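Local coordinates for protein type III secretion system effector HopBA1 (Pseudomonas syringae pv. aptata, PDB 5T09) that is a virulence effector recognized by the Arabidopsis resistance protein RBA1, whose self-association it enhances and which then triggers plant cell death, at residues Gly35-Leu40 with Ile65-Ala70. Numbering follows the deposited sequence.
Sequences GPVDTL and ITESAA
Glu-67 is the first residue of 65-70 to touch the 35-40 segment: its extended side chain crosses that of Val-37 at about a right angle, and OE1 comes to 3.9 Å from Val-37 CG2 at the exposed margin of the contact. One residue on, Ser-68 meets both Val-37 and Leu-40. Its hydroxyl lies between two aliphatic side chains, with OG 3.6 Å from Val-37 CG1 and 3.7 Å from Leu-40 CD2, while Ser-68 CB stands 4.0 Å from the same leucine methyl. The buried OG finds its polar partner within its own helix, in a hydrogen bond with Leu-64 O; chi1 of -57° sets it beside the backbone N and turns it back toward that carbonyl. No hydrogen bond joins the two segments, which meet by van der Waals contact alone. The backbones come nearest here, with Val-37 CA 5.8 Å from Ser-68 CA, as the small serine side chain probably permits. Leu-64, one turn before Ser-68, extends the apolar surface by touching Pro-36, Val-37 and Leu-40. The short helical segments cross at -56° with axes 9.6 Å apart, a helix-helix packing between helices 36-46 and 60-74 of the alpha-beta, EreA/ChaN-like fold built around a mainly parallel sheet.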
loop_
_atom_site.group_PDB
_atom_site.type_symbol
_atom_site.label_atom_id
_atom_site.label_comp_id
_atom_site.label_asym_id
_atom_site.label_seq_id
_atom_site.Cartn_x
_atom_site.Cartn_y
_atom_site.Cartn_z
ATOM N N GLY A 35 -10.301 -4.156 -16.196
ATOM C CA GLY A 35 -10.868 -3.521 -15.028
ATOM C C GLY A 35 -9.850 -3.192 -13.952
ATOM O O GLY A 35 -8.679 -3.573 -14.033
ATOM N N PRO A 36 -10.281 -2.462 -12.916
ATOM C CA PRO A 36 -9.369 -2.152 -11.806
ATOM C C PRO A 36 -9.010 -3.379 -10.981
ATOM O O PRO A 36 -7.840 -3.586 -10.645
ATOM C CB PRO A 36 -10.159 -1.130 -10.973
ATOM C CG PRO A 36 -11.231 -0.622 -11.883
ATOM C CD PRO A 36 -11.571 -1.769 -12.774
ATOM N N VAL A 37 -10.009 -4.198 -10.644
ATOM C CA VAL A 37 -9.738 -5.425 -9.896
ATOM C C VAL A 37 -8.875 -6.365 -10.728
ATOM O O VAL A 37 -7.884 -6.920 -10.242
ATOM C CB VAL A 37 -11.057 -6.098 -9.472
ATOM C CG1 VAL A 37 -10.783 -7.422 -8.760
ATOM C CG2 VAL A 37 -11.866 -5.174 -8.572
ATOM N N ASP A 38 -9.241 -6.555 -11.998
ATOM C CA ASP A 38 -8.489 -7.461 -12.860
ATOM C C ASP A 38 -7.034 -7.024 -12.987
ATOM O O ASP A 38 -6.128 -7.865 -13.043
ATOM C CB ASP A 38 -9.143 -7.536 -14.240
ATOM C CG ASP A 38 -10.537 -8.131 -14.193
ATOM O OD1 ASP A 38 -10.811 -8.941 -13.283
ATOM O OD2 ASP A 38 -11.359 -7.790 -15.070
ATOM N N THR A 39 -6.789 -5.713 -13.035
ATOM C CA THR A 39 -5.421 -5.224 -13.170
ATOM C C THR A 39 -4.616 -5.481 -11.902
ATOM O O THR A 39 -3.465 -5.929 -11.972
ATOM C CB THR A 39 -5.428 -3.732 -13.508
ATOM O OG1 THR A 39 -6.040 -3.533 -14.789
ATOM C CG2 THR A 39 -4.009 -3.167 -13.535
ATOM N N LEU A 40 -5.200 -5.204 -10.734
ATOM C CA LEU A 40 -4.471 -5.389 -9.483
ATOM C C LEU A 40 -4.143 -6.860 -9.254
ATOM O O LEU A 40 -3.013 -7.209 -8.896
ATOM C CB LEU A 40 -5.283 -4.828 -8.317
ATOM C CG LEU A 40 -4.683 -5.020 -6.924
ATOM C CD1 LEU A 40 -3.261 -4.474 -6.852
ATOM C CD2 LEU A 40 -5.563 -4.356 -5.878
ATOM N N ILE A 65 -8.990 -2.515 -2.792
ATOM C CA ILE A 65 -8.373 -3.617 -2.060
ATOM C C ILE A 65 -9.443 -4.518 -1.453
ATOM O O ILE A 65 -9.342 -5.748 -1.506
ATOM C CB ILE A 65 -7.404 -3.069 -0.997
ATOM C CG1 ILE A 65 -6.227 -2.371 -1.690
ATOM C CG2 ILE A 65 -6.899 -4.187 -0.090
ATOM C CD1 ILE A 65 -5.272 -1.649 -0.754
ATOM N N THR A 66 -10.486 -3.923 -0.871
ATOM C CA THR A 66 -11.589 -4.715 -0.329
ATOM C C THR A 66 -12.146 -5.671 -1.376
ATOM O O THR A 66 -12.346 -6.862 -1.109
ATOM C CB THR A 66 -12.694 -3.787 0.189
ATOM O OG1 THR A 66 -12.195 -2.998 1.277
ATOM C CG2 THR A 66 -13.907 -4.587 0.667
ATOM N N GLU A 67 -12.407 -5.163 -2.583
ATOM C CA GLU A 67 -13.017 -5.977 -3.626
ATOM C C GLU A 67 -12.047 -6.995 -4.215
ATOM O O GLU A 67 -12.490 -7.969 -4.832
ATOM C CB GLU A 67 -13.559 -5.076 -4.736
ATOM C CG GLU A 67 -14.590 -4.062 -4.262
ATOM C CD GLU A 67 -14.961 -3.059 -5.337
ATOM O OE1 GLU A 67 -14.529 -3.240 -6.496
ATOM O OE2 GLU A 67 -15.683 -2.089 -5.023
ATOM N N SER A 68 -10.743 -6.795 -4.040
ATOM C CA SER A 68 -9.733 -7.688 -4.594
ATOM C C SER A 68 -9.237 -8.726 -3.595
ATOM O O SER A 68 -8.499 -9.633 -3.992
ATOM C CB SER A 68 -8.530 -6.873 -5.094
ATOM O OG SER A 68 -8.922 -5.906 -6.049
ATOM N N ALA A 69 -9.622 -8.615 -2.322
ATOM C CA ALA A 69 -9.000 -9.405 -1.265
ATOM C C ALA A 69 -9.014 -10.894 -1.593
ATOM O O ALA A 69 -7.961 -11.530 -1.708
ATOM C CB ALA A 69 -9.710 -9.139 0.063
ATOM N N ALA A 70 -10.208 -11.468 -1.741
ATOM C CA ALA A 70 -10.317 -12.907 -1.970
ATOM C C ALA A 70 -9.546 -13.326 -3.216
ATOM O O ALA A 70 -8.812 -14.321 -3.203
ATOM C CB ALA A 70 -11.788 -13.307 -2.082
#